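Local coordinates for protein cryptochrome DASH (Arabidopsis thaliana, PDB 2J4D) that repairs cyclobutane pyrimidine dimers in single-stranded DNA as a photolyase, using FAD and a folate light antenna, and may also serve as a blue-light photoreceptor, at residues A[371-376]-A[492-497]; A[393-398]-A[446-451]; A[399-402]-A[406-409]; A[432-437]-A[442-447]. One frame throughout, in Å; residues are numbered along the deposited sequence.

In the fold
All four contacts lie in the helical FAD-binding domain, and helix 391-404 ties most of them together. Contact 2 takes its N-terminal half, contact 3 its C-terminal end, and contact 1 packs on Phe400, with Tyr373 CD2 3.7 Å from Phe400 CZ. Contacts 2 and 3 are joined by Phe448 N and Ser399 OG, 3.1 Å apart and probably hydrogen-bonded. Contact 4 shares Arg446 and Tyr447 with contact 2, and Cys398 SG lies 3.6 Å from Trp432 CE3. Contacts 2 and 4 both touch the flavin, through Arg394, Gln395 and Trp432. Contact 1, its centre about 19 Å from that of contact 4, is remote from the cofactor.

Contact 1. Residues A[371-376]-A[492-497]; sequences TGYPLI and VPLKHG
Tyr373 reaches across to the last ordered residues of the chain and meets Val492 and Leu494. Its CG lies anti to the carbonyl carbon (chi1 -66°), which sends the ring from CB toward 492-497. Farther out, CE1 packs against Leu494 CG at 3.6 Å. Leu494 CD2 sits over one face of the ring, 4.0 Å from the centroid and 20° off the normal, a CH-pi contact. On the other edge, CE2 comes within 3.2 Å of Val492 O. At the tip, Tyr373 OH donates to Val492 O at 2.5 Å, in the carbonyl plane with a C=O...donor angle of 148°; a water 3.3 Å from OH donates to it and accepts from Leu494 N. Tyrosine suits the place because its flat ring offers a greasy face to leucine while its hydroxyl serves the Val492 carbonyl. A leucine in its place would probably leave Val492 O without this donor and the Leu494 methyl without its aromatic face. At the base, Tyr373 N donates to Thr371 OG1 in an ST turn, and Phe400 also meets the ring. Far from the cofactors, the contact joins residues 492-494 to the start of helix 374-386, with Tyr373 itself the N-cap residue.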
# COMPACT_ATOMS: atom_id res chain seq x y z
N THR A 371 -18.25 8.19 -18.20
CA THR A 371 -18.95 7.01 -18.69
C THR A 371 -20.46 7.27 -18.77
O THR A 371 -21.17 6.60 -19.52
CB THR A 371 -18.73 5.80 -17.77
OG1 THR A 371 -19.36 6.04 -16.50
CG2 THR A 371 -17.22 5.56 -17.56
N GLY A 372 -20.93 8.23 -17.99
CA GLY A 372 -22.35 8.54 -17.99
C GLY A 372 -23.08 7.87 -16.84
O GLY A 372 -24.27 8.07 -16.65
N TYR A 373 -22.36 7.06 -16.08
CA TYR A 373 -22.95 6.38 -14.93
C TYR A 373 -22.34 7.00 -13.69
O TYR A 373 -21.15 6.81 -13.42
CB TYR A 373 -22.65 4.89 -14.99
CG TYR A 373 -23.30 4.23 -16.17
CD1 TYR A 373 -24.64 3.87 -16.13
CD2 TYR A 373 -22.59 3.98 -17.34
CE1 TYR A 373 -25.26 3.27 -17.22
CE2 TYR A 373 -23.20 3.38 -18.44
CZ TYR A 373 -24.54 3.03 -18.37
OH TYR A 373 -25.15 2.43 -19.45
N PRO A 374 -23.13 7.78 -12.94
CA PRO A 374 -22.65 8.45 -11.73
C PRO A 374 -21.83 7.58 -10.77
O PRO A 374 -20.76 7.99 -10.33
CB PRO A 374 -23.93 8.98 -11.10
CG PRO A 374 -24.76 9.32 -12.32
CD PRO A 374 -24.55 8.08 -13.17
N LEU A 375 -22.33 6.39 -10.45
CA LEU A 375 -21.61 5.51 -9.53
C LEU A 375 -20.17 5.28 -10.01
O LEU A 375 -19.23 5.36 -9.22
CB LEU A 375 -22.33 4.18 -9.37
CG LEU A 375 -21.74 3.25 -8.30
CD1 LEU A 375 -21.62 4.00 -6.98
CD2 LEU A 375 -22.63 2.02 -8.15
N ILE A 376 -20.02 5.00 -11.30
CA ILE A 376 -18.70 4.76 -11.87
C ILE A 376 -17.87 6.03 -11.88
O ILE A 376 -16.76 6.07 -11.33
CB ILE A 376 -18.78 4.26 -13.33
CG1 ILE A 376 -19.63 2.98 -13.41
CG2 ILE A 376 -17.36 4.01 -13.88
CD1 ILE A 376 -19.17 1.84 -12.50
N VAL A 492 -21.63 3.22 -22.87
CA VAL A 492 -22.03 1.85 -23.20
C VAL A 492 -23.28 1.51 -22.41
O VAL A 492 -23.56 2.12 -21.38
CB VAL A 492 -21.00 0.78 -22.76
CG1 VAL A 492 -19.84 0.72 -23.72
CG2 VAL A 492 -20.53 1.09 -21.33
N PRO A 493 -24.05 0.54 -22.90
CA PRO A 493 -25.27 0.09 -22.24
C PRO A 493 -24.76 -0.80 -21.11
O PRO A 493 -23.61 -1.26 -21.16
CB PRO A 493 -25.98 -0.70 -23.35
CG PRO A 493 -24.81 -1.24 -24.16
CD PRO A 493 -23.97 0.00 -24.27
N LEU A 494 -25.56 -1.03 -20.08
CA LEU A 494 -25.10 -1.89 -19.02
C LEU A 494 -25.37 -3.29 -19.56
O LEU A 494 -26.40 -3.53 -20.19
CB LEU A 494 -25.88 -1.64 -17.73
CG LEU A 494 -25.54 -0.29 -17.10
CD1 LEU A 494 -26.51 -0.02 -15.97
CD2 LEU A 494 -24.09 -0.29 -16.59
N LYS A 495 -24.41 -4.18 -19.35
CA LYS A 495 -24.52 -5.55 -19.80
C LYS A 495 -25.73 -6.28 -19.22
O LYS A 495 -26.26 -7.16 -19.89
CB LYS A 495 -23.24 -6.29 -19.46
CG LYS A 495 -23.15 -7.65 -20.07
CD LYS A 495 -22.07 -8.44 -19.40
CE LYS A 495 -22.48 -9.89 -19.36
NZ LYS A 495 -21.40 -10.79 -19.80
N HIS A 496 -26.18 -5.96 -18.02
CA HIS A 496 -27.35 -6.66 -17.47
C HIS A 496 -28.61 -5.88 -17.03
O HIS A 496 -28.66 -5.32 -15.91
CB HIS A 496 -26.86 -7.56 -16.36
CG HIS A 496 -25.96 -8.66 -16.85
ND1 HIS A 496 -26.45 -9.76 -17.52
CD2 HIS A 496 -24.61 -8.81 -16.83
CE1 HIS A 496 -25.46 -10.56 -17.86
NE2 HIS A 496 -24.33 -10.01 -17.46
N GLY A 497 -29.60 -5.95 -17.95
CA GLY A 497 -30.93 -5.30 -17.88
C GLY A 497 -31.49 -4.58 -16.67
O GLY A 497 -30.86 -3.80 -15.91
O HOH W 1 -28.05 0.93 -19.86

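Contact 2. Residues A[393-398]-A[446-451]; sequences GRQIVC and RYFSIP. With FAD (flavin-adenine dinucleotide), chain C.
Apolar packing joins Ile396 and Phe448, with the aliphatic base of Gln395 against the ring. The phenyl ring, whose CB bond heads for helix 391-404, receives Gln395 CB at 3.8 Å from CZ, and Ile396 CG1 approaches CD2 at 4.2 Å, the two side chains crossing at about a right angle. Ile396 CG2 adds Ile450 CD1 at 4.4 Å; branched isoleucines and a flat ring suit a buried seam. Polar atoms border the ring: Gln395 OE1 lies 3.5 Å from Phe448 CZ, its amide plane 71° from the ring plane, while Arg446 covers the face opposite Gln395 O in a cation-pi contact. The seam belongs to the FAD-binding domain of the photolyase family, where helix 391-404 carries flavin-pocket residues on another side. There contacts are with cofactor. Gln395 CG touches the methyl C8M at 3.7 Å, and Arg394, extended from CG to NE, runs along the isoalloxazine until NH1 stands 3.2 Å from C4X, with flavin N5 at the guanidinium edge. A salt bridge from NH2 to Asp422 and a hydrogen bond from NE to Met389 O hold the guanidinium. A methionine replacing Arg394 would probably leave Asp422 without its mate and Met389 O without this donor.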
# COMPACT_ATOMS: atom_id res chain seq x y z
N GLY A 393 -16.04 0.65 -4.14
CA GLY A 393 -15.91 1.32 -5.42
C GLY A 393 -14.96 0.60 -6.37
O GLY A 393 -15.25 0.48 -7.57
N ARG A 394 -13.83 0.14 -5.84
CA ARG A 394 -12.85 -0.56 -6.67
C ARG A 394 -13.44 -1.83 -7.28
O ARG A 394 -13.18 -2.14 -8.44
CB ARG A 394 -11.61 -0.93 -5.85
CG ARG A 394 -10.90 0.26 -5.24
CD ARG A 394 -9.58 -0.14 -4.55
NE ARG A 394 -9.22 0.83 -3.52
CZ ARG A 394 -7.99 1.01 -3.04
NH1 ARG A 394 -6.98 0.30 -3.51
NH2 ARG A 394 -7.79 1.91 -2.07
N GLN A 395 -14.22 -2.57 -6.50
CA GLN A 395 -14.83 -3.78 -7.03
C GLN A 395 -15.82 -3.43 -8.15
O GLN A 395 -15.88 -4.10 -9.18
CB GLN A 395 -15.57 -4.54 -5.92
CG GLN A 395 -14.68 -4.99 -4.77
CD GLN A 395 -15.45 -5.85 -3.78
OE1 GLN A 395 -15.77 -7.00 -4.07
NE2 GLN A 395 -15.76 -5.29 -2.62
N ILE A 396 -16.59 -2.37 -7.93
CA ILE A 396 -17.58 -1.94 -8.91
C ILE A 396 -16.95 -1.44 -10.22
O ILE A 396 -17.30 -1.92 -11.30
CB ILE A 396 -18.49 -0.84 -8.32
CG1 ILE A 396 -19.26 -1.40 -7.12
CG2 ILE A 396 -19.46 -0.33 -9.38
CD1 ILE A 396 -20.02 -0.36 -6.34
N VAL A 397 -16.01 -0.50 -10.13
CA VAL A 397 -15.39 0.02 -11.35
C VAL A 397 -14.62 -1.06 -12.11
O VAL A 397 -14.50 -0.99 -13.33
CB VAL A 397 -14.46 1.24 -11.08
CG1 VAL A 397 -15.26 2.36 -10.45
CG2 VAL A 397 -13.27 0.86 -10.19
N CYS A 398 -14.12 -2.05 -11.38
CA CYS A 398 -13.40 -3.15 -12.01
C CYS A 398 -14.38 -3.98 -12.84
O CYS A 398 -14.11 -4.31 -14.01
CB CYS A 398 -12.75 -4.04 -10.94
SG CYS A 398 -12.23 -5.67 -11.56
N ARG A 446 -17.82 -12.62 -10.33
CA ARG A 446 -19.13 -12.01 -10.30
C ARG A 446 -19.31 -10.70 -11.04
O ARG A 446 -18.36 -9.98 -11.32
CB ARG A 446 -19.58 -11.82 -8.85
CG ARG A 446 -18.60 -11.07 -7.99
CD ARG A 446 -19.22 -10.78 -6.64
NE ARG A 446 -20.55 -10.22 -6.79
CZ ARG A 446 -21.26 -9.66 -5.81
NH1 ARG A 446 -20.75 -9.59 -4.58
NH2 ARG A 446 -22.47 -9.18 -6.06
N TYR A 447 -20.57 -10.44 -11.39
CA TYR A 447 -20.93 -9.22 -12.10
C TYR A 447 -21.60 -8.29 -11.10
O TYR A 447 -22.53 -8.70 -10.39
CB TYR A 447 -21.90 -9.54 -13.23
CG TYR A 447 -22.43 -8.30 -13.92
CD1 TYR A 447 -21.76 -7.74 -15.01
CD2 TYR A 447 -23.56 -7.64 -13.44
CE1 TYR A 447 -22.20 -6.57 -15.60
CE2 TYR A 447 -24.01 -6.46 -14.02
CZ TYR A 447 -23.33 -5.93 -15.10
OH TYR A 447 -23.78 -4.77 -15.69
N PHE A 448 -21.14 -7.05 -11.03
CA PHE A 448 -21.75 -6.08 -10.12
C PHE A 448 -22.77 -5.24 -10.88
O PHE A 448 -22.43 -4.54 -11.84
CB PHE A 448 -20.69 -5.18 -9.50
CG PHE A 448 -19.82 -5.87 -8.49
CD1 PHE A 448 -18.93 -6.86 -8.89
CD2 PHE A 448 -19.89 -5.54 -7.14
CE1 PHE A 448 -18.12 -7.51 -7.95
CE2 PHE A 448 -19.09 -6.18 -6.20
CZ PHE A 448 -18.20 -7.17 -6.61
N SER A 449 -24.03 -5.32 -10.46
CA SER A 449 -25.10 -4.56 -11.08
C SER A 449 -25.00 -3.12 -10.58
O SER A 449 -25.16 -2.86 -9.40
CB SER A 449 -26.46 -5.14 -10.68
OG SER A 449 -27.51 -4.27 -11.07
N ILE A 450 -24.73 -2.19 -11.49
CA ILE A 450 -24.61 -0.79 -11.10
C ILE A 450 -25.84 -0.26 -10.38
O ILE A 450 -25.73 0.41 -9.35
CB ILE A 450 -24.29 0.10 -12.33
CG1 ILE A 450 -22.77 0.12 -12.57
CG2 ILE A 450 -24.77 1.53 -12.10
CD1 ILE A 450 -22.14 -1.24 -12.71
N PRO A 451 -27.05 -0.56 -10.89
CA PRO A 451 -28.25 -0.07 -10.21
C PRO A 451 -28.39 -0.61 -8.80
O PRO A 451 -28.69 0.14 -7.87
CB PRO A 451 -29.38 -0.54 -11.13
CG PRO A 451 -28.84 -1.80 -11.72
CD PRO A 451 -27.41 -1.40 -12.05
PA FAD C . -10.08 -1.59 5.31
O1A FAD C . -9.96 -0.69 6.47
O2A FAD C . -11.41 -2.15 4.95
O5B FAD C . -9.08 -2.83 5.46
C5B FAD C . -7.95 -2.76 6.36
C4B FAD C . -6.70 -3.24 5.60
O4B FAD C . -6.93 -4.57 5.15
C3B FAD C . -6.36 -2.43 4.35
O3B FAD C . -5.68 -1.23 4.64
C2B FAD C . -5.57 -3.44 3.57
O2B FAD C . -4.19 -3.47 3.86
C1B FAD C . -6.30 -4.76 3.87
N9A FAD C . -7.33 -5.16 2.89
C8A FAD C . -8.69 -4.96 2.96
N7A FAD C . -9.33 -5.45 1.91
C5A FAD C . -8.35 -6.01 1.13
C6A FAD C . -8.40 -6.68 -0.12
N6A FAD C . -9.51 -6.92 -0.80
N1A FAD C . -7.20 -7.11 -0.65
C2A FAD C . -6.02 -6.88 0.01
N3A FAD C . -5.90 -6.24 1.20
C4A FAD C . -7.09 -5.82 1.71
N1 FAD C . -5.32 -2.68 -1.63
C2 FAD C . -4.01 -2.25 -1.50
O2 FAD C . -3.47 -2.20 -0.42
N3 FAD C . -3.32 -1.87 -2.67
C4 FAD C . -3.88 -1.90 -3.94
O4 FAD C . -3.21 -1.55 -4.94
C4X FAD C . -5.22 -2.34 -4.06
N5 FAD C . -5.86 -2.40 -5.31
C5X FAD C . -7.14 -2.94 -5.43
C6 FAD C . -7.73 -3.11 -6.69
C7 FAD C . -9.02 -3.66 -6.85
C7M FAD C . -9.60 -3.82 -8.24
C8 FAD C . -9.76 -4.04 -5.67
C8M FAD C . -11.15 -4.63 -5.74
C9 FAD C . -9.17 -3.88 -4.40
C9A FAD C . -7.87 -3.33 -4.25
N10 FAD C . -7.25 -3.15 -2.97
C10 FAD C . -5.91 -2.72 -2.87
C1' FAD C . -7.86 -3.77 -1.75
C2' FAD C . -8.82 -2.89 -0.92
O2' FAD C . -9.80 -2.32 -1.77
C3' FAD C . -8.03 -1.78 -0.22
O3' FAD C . -6.98 -2.35 0.59
C4' FAD C . -8.87 -0.90 0.72
O4' FAD C . -9.89 -0.22 -0.01
C5' FAD C . -7.95 0.11 1.39
O5' FAD C . -8.70 0.93 2.29
P FAD C . -8.85 0.69 3.84
O1P FAD C . -7.48 0.75 4.38
O2P FAD C . -9.79 1.70 4.40
O3P FAD C . -9.59 -0.70 4.05

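Contact 3. Residues A[399-402]-A[406-409]; sequences SFLV and GLDW
Leu401 and Val402 meet the chain as it turns back after helix 391-404, touching Leu407 and Trp409 respectively. Leu401 holds CG on the side away from its backbone N (chi1 -179°), which swings the branch out from the helix, toward Leu407; CD2 reaches Leu407 CB at 3.7 Å and comes as close to Leu407 O. The two leucine side chains cross at about a right angle. Val402 CG2 lies 3.7 Å from Trp409 CB, a compact branched methyl suiting this close approach, and the valine and tryptophan side chains run alongside each other in the same direction. Trp409 has CG between its backbone N and carbonyl carbon (chi1 69°); only its CB touches Val402, while the indole packs among Tyr429, Trp432, Thr433 and Ala436 of helix 425-436, and NE1 is satisfied by Leu346 O. The backbone supplies the turn that links helix 391-404 to helix 409-419. Gly406, first to leave the helical conformation, has a positive phi, which favours glycine, and its CA donates a CA-H...O contact to Val402 O at 3.2 Å. Leu407 N then donates to Leu401 O at 3.0 Å, with an angle of 163° at the hydrogen, holding the last turn to the connecting segment. Asp408 is the N-cap of the next helix, its carboxylate capping a backbone N just beyond and pairing with Arg410.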
# COMPACT_ATOMS: atom_id res chain seq x y z
N SER A 399 -15.50 -4.33 -12.24
CA SER A 399 -16.52 -5.11 -12.95
C SER A 399 -17.01 -4.33 -14.18
O SER A 399 -17.17 -4.90 -15.26
CB SER A 399 -17.70 -5.40 -12.02
OG SER A 399 -18.69 -6.17 -12.68
N PHE A 400 -17.24 -3.04 -14.01
CA PHE A 400 -17.72 -2.22 -15.11
C PHE A 400 -16.75 -2.22 -16.30
O PHE A 400 -17.16 -2.41 -17.46
CB PHE A 400 -17.94 -0.77 -14.65
CG PHE A 400 -18.55 0.10 -15.71
CD1 PHE A 400 -19.93 0.07 -15.94
CD2 PHE A 400 -17.76 0.95 -16.48
CE1 PHE A 400 -20.50 0.87 -16.93
CE2 PHE A 400 -18.32 1.76 -17.47
CZ PHE A 400 -19.70 1.72 -17.70
N LEU A 401 -15.48 -1.99 -16.02
CA LEU A 401 -14.48 -1.96 -17.08
C LEU A 401 -14.37 -3.28 -17.81
O LEU A 401 -14.30 -3.31 -19.05
CB LEU A 401 -13.11 -1.59 -16.51
CG LEU A 401 -12.01 -1.53 -17.58
CD1 LEU A 401 -11.07 -0.38 -17.27
CD2 LEU A 401 -11.26 -2.86 -17.66
N VAL A 402 -14.35 -4.36 -17.06
CA VAL A 402 -14.22 -5.69 -17.63
C VAL A 402 -15.48 -6.25 -18.28
O VAL A 402 -15.44 -6.73 -19.41
CB VAL A 402 -13.75 -6.71 -16.56
CG1 VAL A 402 -13.81 -8.13 -17.12
CG2 VAL A 402 -12.34 -6.38 -16.09
N GLY A 406 -16.07 -4.35 -21.56
CA GLY A 406 -15.35 -5.40 -22.27
C GLY A 406 -13.88 -5.13 -22.53
O GLY A 406 -13.29 -5.67 -23.47
N LEU A 407 -13.26 -4.30 -21.68
CA LEU A 407 -11.85 -3.96 -21.87
C LEU A 407 -10.84 -4.89 -21.21
O LEU A 407 -11.13 -5.55 -20.21
CB LEU A 407 -11.58 -2.54 -21.38
CG LEU A 407 -12.29 -1.41 -22.14
CD1 LEU A 407 -12.00 -0.08 -21.47
CD2 LEU A 407 -11.82 -1.40 -23.58
N ASP A 408 -9.65 -4.93 -21.80
CA ASP A 408 -8.51 -5.70 -21.30
C ASP A 408 -8.36 -5.22 -19.85
O ASP A 408 -8.10 -4.04 -19.62
CB ASP A 408 -7.27 -5.30 -22.13
CG ASP A 408 -6.02 -6.06 -21.73
OD1 ASP A 408 -5.75 -6.19 -20.51
OD2 ASP A 408 -5.28 -6.49 -22.64
N TRP A 409 -8.53 -6.12 -18.89
CA TRP A 409 -8.47 -5.75 -17.48
C TRP A 409 -7.18 -5.07 -17.02
O TRP A 409 -7.19 -4.28 -16.07
CB TRP A 409 -8.76 -6.96 -16.57
CG TRP A 409 -7.69 -8.04 -16.57
CD1 TRP A 409 -7.64 -9.15 -17.36
CD2 TRP A 409 -6.55 -8.11 -15.70
NE1 TRP A 409 -6.53 -9.92 -17.04
CE2 TRP A 409 -5.85 -9.30 -16.03
CE3 TRP A 409 -6.05 -7.29 -14.68
CZ2 TRP A 409 -4.67 -9.68 -15.37
CZ3 TRP A 409 -4.87 -7.67 -14.03
CH2 TRP A 409 -4.19 -8.86 -14.38

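Contact 4. Residues A[432-437]-A[442-447]; sequences WTYGAG and PREDRY. With FAD (flavin-adenine dinucleotide), chain C.
A Schellman motif closes helix 425-436, and the loop 442-447 packs against it largely through water. Gly437 ends the helix and gives its N to Tyr434 O at 2.9 Å; its positive phi favours glycine. Gly437 CA lies 3.6 Å from Asp445 OD1. The one direct contact between side chains is that of Tyr434 and Glu444: the glutamate chain bends at chi2 (-59°), laying CG 3.8 Å from Tyr434 CE2, with ring and carboxylate planes 75° apart. Thus the aliphatic part of the acid, not its charge, faces the ring. Water makes most of the polar links. One molecule donates to both Tyr434 O and Asp445 OD1, the latter at 2.6 Å. A second sits 2.9 Å from Tyr434 O and also near Glu444 O, and accepts from Arg446 N at 2.8 Å. A third lies between Gly435 O and Arg446 O. Tyr434 O and Gly435 O, in the last turn of the helix, thus find water partners, and Gly435 O also accepts from Arg403. Arg350 pairs with Asp445 and would probably help to balance its charge. Elsewhere on the same helix, the flavin methyl C7M sits over one face of the Trp432 indole, 3.4 Å from NE1. Helix 317-339 borders Tyr434, helix 409-419 packs on Trp432 and Ala436, and helix 391-404 meets both of these through Cys398 and Val402.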
# COMPACT_ATOMS: atom_id res chain seq x y z
N TRP A 432 -7.48 -7.40 -8.98
CA TRP A 432 -7.94 -7.24 -10.36
C TRP A 432 -8.18 -8.60 -11.04
O TRP A 432 -9.17 -8.76 -11.74
CB TRP A 432 -6.97 -6.40 -11.20
CG TRP A 432 -7.26 -4.93 -11.17
CD1 TRP A 432 -6.71 -4.00 -10.32
CD2 TRP A 432 -8.23 -4.23 -11.96
NE1 TRP A 432 -7.29 -2.76 -10.54
CE2 TRP A 432 -8.22 -2.88 -11.53
CE3 TRP A 432 -9.11 -4.61 -12.98
CZ2 TRP A 432 -9.06 -1.91 -12.10
CZ3 TRP A 432 -9.95 -3.65 -13.54
CH2 TRP A 432 -9.92 -2.31 -13.09
N THR A 433 -7.28 -9.57 -10.83
CA THR A 433 -7.47 -10.87 -11.45
C THR A 433 -8.77 -11.49 -10.94
O THR A 433 -9.52 -12.10 -11.71
CB THR A 433 -6.31 -11.86 -11.17
OG1 THR A 433 -6.21 -12.10 -9.77
CG2 THR A 433 -5.01 -11.30 -11.70
N TYR A 434 -9.03 -11.31 -9.65
CA TYR A 434 -10.26 -11.82 -9.05
C TYR A 434 -11.47 -11.16 -9.72
O TYR A 434 -12.35 -11.85 -10.25
CB TYR A 434 -10.28 -11.52 -7.55
CG TYR A 434 -9.80 -12.66 -6.70
CD1 TYR A 434 -8.60 -13.32 -6.99
CD2 TYR A 434 -10.54 -13.10 -5.60
CE1 TYR A 434 -8.15 -14.38 -6.21
CE2 TYR A 434 -10.10 -14.17 -4.82
CZ TYR A 434 -8.91 -14.80 -5.13
OH TYR A 434 -8.46 -15.85 -4.36
N GLY A 435 -11.50 -9.83 -9.70
CA GLY A 435 -12.60 -9.10 -10.30
C GLY A 435 -12.79 -9.38 -11.78
O GLY A 435 -13.91 -9.39 -12.28
N ALA A 436 -11.69 -9.63 -12.48
CA ALA A 436 -11.74 -9.90 -13.91
C ALA A 436 -12.10 -11.36 -14.19
O ALA A 436 -12.30 -11.74 -15.34
CB ALA A 436 -10.41 -9.57 -14.55
N GLY A 437 -12.16 -12.17 -13.14
CA GLY A 437 -12.49 -13.58 -13.29
C GLY A 437 -11.36 -14.44 -13.84
O GLY A 437 -11.62 -15.49 -14.43
N PRO A 442 -12.88 -19.56 -8.85
CA PRO A 442 -14.06 -19.35 -9.68
C PRO A 442 -15.29 -18.97 -8.86
O PRO A 442 -16.22 -18.37 -9.40
CB PRO A 442 -14.22 -20.69 -10.40
CG PRO A 442 -12.77 -21.14 -10.56
CD PRO A 442 -12.26 -20.86 -9.15
N ARG A 443 -15.28 -19.30 -7.58
CA ARG A 443 -16.43 -18.94 -6.76
C ARG A 443 -16.45 -17.44 -6.48
O ARG A 443 -17.36 -16.94 -5.81
CB ARG A 443 -16.41 -19.72 -5.45
CG ARG A 443 -16.29 -21.21 -5.65
CD ARG A 443 -15.59 -21.88 -4.46
NE ARG A 443 -14.23 -22.35 -4.77
CZ ARG A 443 -13.87 -22.95 -5.90
NH1 ARG A 443 -14.75 -23.14 -6.88
NH2 ARG A 443 -12.63 -23.40 -6.04
N GLU A 444 -15.47 -16.72 -7.02
CA GLU A 444 -15.43 -15.28 -6.79
C GLU A 444 -15.75 -14.48 -8.05
O GLU A 444 -15.77 -13.24 -8.02
CB GLU A 444 -14.05 -14.88 -6.24
CG GLU A 444 -13.68 -15.43 -4.84
CD GLU A 444 -14.65 -15.03 -3.73
OE1 GLU A 444 -15.67 -15.72 -3.54
OE2 GLU A 444 -14.39 -14.02 -3.04
N ASP A 445 -16.02 -15.19 -9.15
CA ASP A 445 -16.37 -14.58 -10.44
C ASP A 445 -17.74 -13.94 -10.41
O ASP A 445 -18.75 -14.65 -10.50
CB ASP A 445 -16.40 -15.63 -11.55
CG ASP A 445 -15.04 -16.19 -11.86
OD1 ASP A 445 -14.09 -15.91 -11.10
OD2 ASP A 445 -14.93 -16.93 -12.86
N ARG A 446 -17.82 -12.62 -10.33
CA ARG A 446 -19.13 -12.01 -10.30
C ARG A 446 -19.31 -10.70 -11.04
O ARG A 446 -18.36 -9.98 -11.32
CB ARG A 446 -19.58 -11.82 -8.85
CG ARG A 446 -18.60 -11.07 -7.99
CD ARG A 446 -19.22 -10.78 -6.64
NE ARG A 446 -20.55 -10.22 -6.79
CZ ARG A 446 -21.26 -9.66 -5.81
NH1 ARG A 446 -20.75 -9.59 -4.58
NH2 ARG A 446 -22.47 -9.18 -6.06
N TYR A 447 -20.57 -10.44 -11.39
CA TYR A 447 -20.93 -9.22 -12.10
C TYR A 447 -21.60 -8.29 -11.10
O TYR A 447 -22.53 -8.70 -10.39
CB TYR A 447 -21.90 -9.54 -13.23
CG TYR A 447 -22.43 -8.30 -13.92
CD1 TYR A 447 -21.76 -7.74 -15.01
CD2 TYR A 447 -23.56 -7.64 -13.44
CE1 TYR A 447 -22.20 -6.57 -15.60
CE2 TYR A 447 -24.01 -6.46 -14.02
CZ TYR A 447 -23.33 -5.93 -15.10
OH TYR A 447 -23.78 -4.77 -15.69
PA FAD C . -10.08 -1.59 5.31
O1A FAD C . -9.96 -0.69 6.47
O2A FAD C . -11.41 -2.15 4.95
O5B FAD C . -9.08 -2.83 5.46
C5B FAD C . -7.95 -2.76 6.36
C4B FAD C . -6.70 -3.24 5.60
O4B FAD C . -6.93 -4.57 5.15
C3B FAD C . -6.36 -2.43 4.35
O3B FAD C . -5.68 -1.23 4.64
C2B FAD C . -5.57 -3.44 3.57
O2B FAD C . -4.19 -3.47 3.86
C1B FAD C . -6.30 -4.76 3.87
N9A FAD C . -7.33 -5.16 2.89
C8A FAD C . -8.69 -4.96 2.96
N7A FAD C . -9.33 -5.45 1.91
C5A FAD C . -8.35 -6.01 1.13
C6A FAD C . -8.40 -6.68 -0.12
N6A FAD C . -9.51 -6.92 -0.80
N1A FAD C . -7.20 -7.11 -0.65
C2A FAD C . -6.02 -6.88 0.01
N3A FAD C . -5.90 -6.24 1.20
C4A FAD C . -7.09 -5.82 1.71
N1 FAD C . -5.32 -2.68 -1.63
C2 FAD C . -4.01 -2.25 -1.50
O2 FAD C . -3.47 -2.20 -0.42
N3 FAD C . -3.32 -1.87 -2.67
C4 FAD C . -3.88 -1.90 -3.94
O4 FAD C . -3.21 -1.55 -4.94
C4X FAD C . -5.22 -2.34 -4.06
N5 FAD C . -5.86 -2.40 -5.31
C5X FAD C . -7.14 -2.94 -5.43
C6 FAD C . -7.73 -3.11 -6.69
C7 FAD C . -9.02 -3.66 -6.85
C7M FAD C . -9.60 -3.82 -8.24
C8 FAD C . -9.76 -4.04 -5.67
C8M FAD C . -11.15 -4.63 -5.74
C9 FAD C . -9.17 -3.88 -4.40
C9A FAD C . -7.87 -3.33 -4.25
N10 FAD C . -7.25 -3.15 -2.97
C10 FAD C . -5.91 -2.72 -2.87
C1' FAD C . -7.86 -3.77 -1.75
C2' FAD C . -8.82 -2.89 -0.92
O2' FAD C . -9.80 -2.32 -1.77
C3' FAD C . -8.03 -1.78 -0.22
O3' FAD C . -6.98 -2.35 0.59
C4' FAD C . -8.87 -0.90 0.72
O4' FAD C . -9.89 -0.22 -0.01
C5' FAD C . -7.95 0.11 1.39
O5' FAD C . -8.70 0.93 2.29
P FAD C . -8.85 0.69 3.84
O1P FAD C . -7.48 0.75 4.38
O2P FAD C . -9.79 1.70 4.40
O3P FAD C . -9.59 -0.70 4.05
O HOH W 2 -11.73 -14.96 -10.39
O HOH W 3 -15.27 -11.48 -10.16
O HOH W 4 -16.17 -8.36 -10.86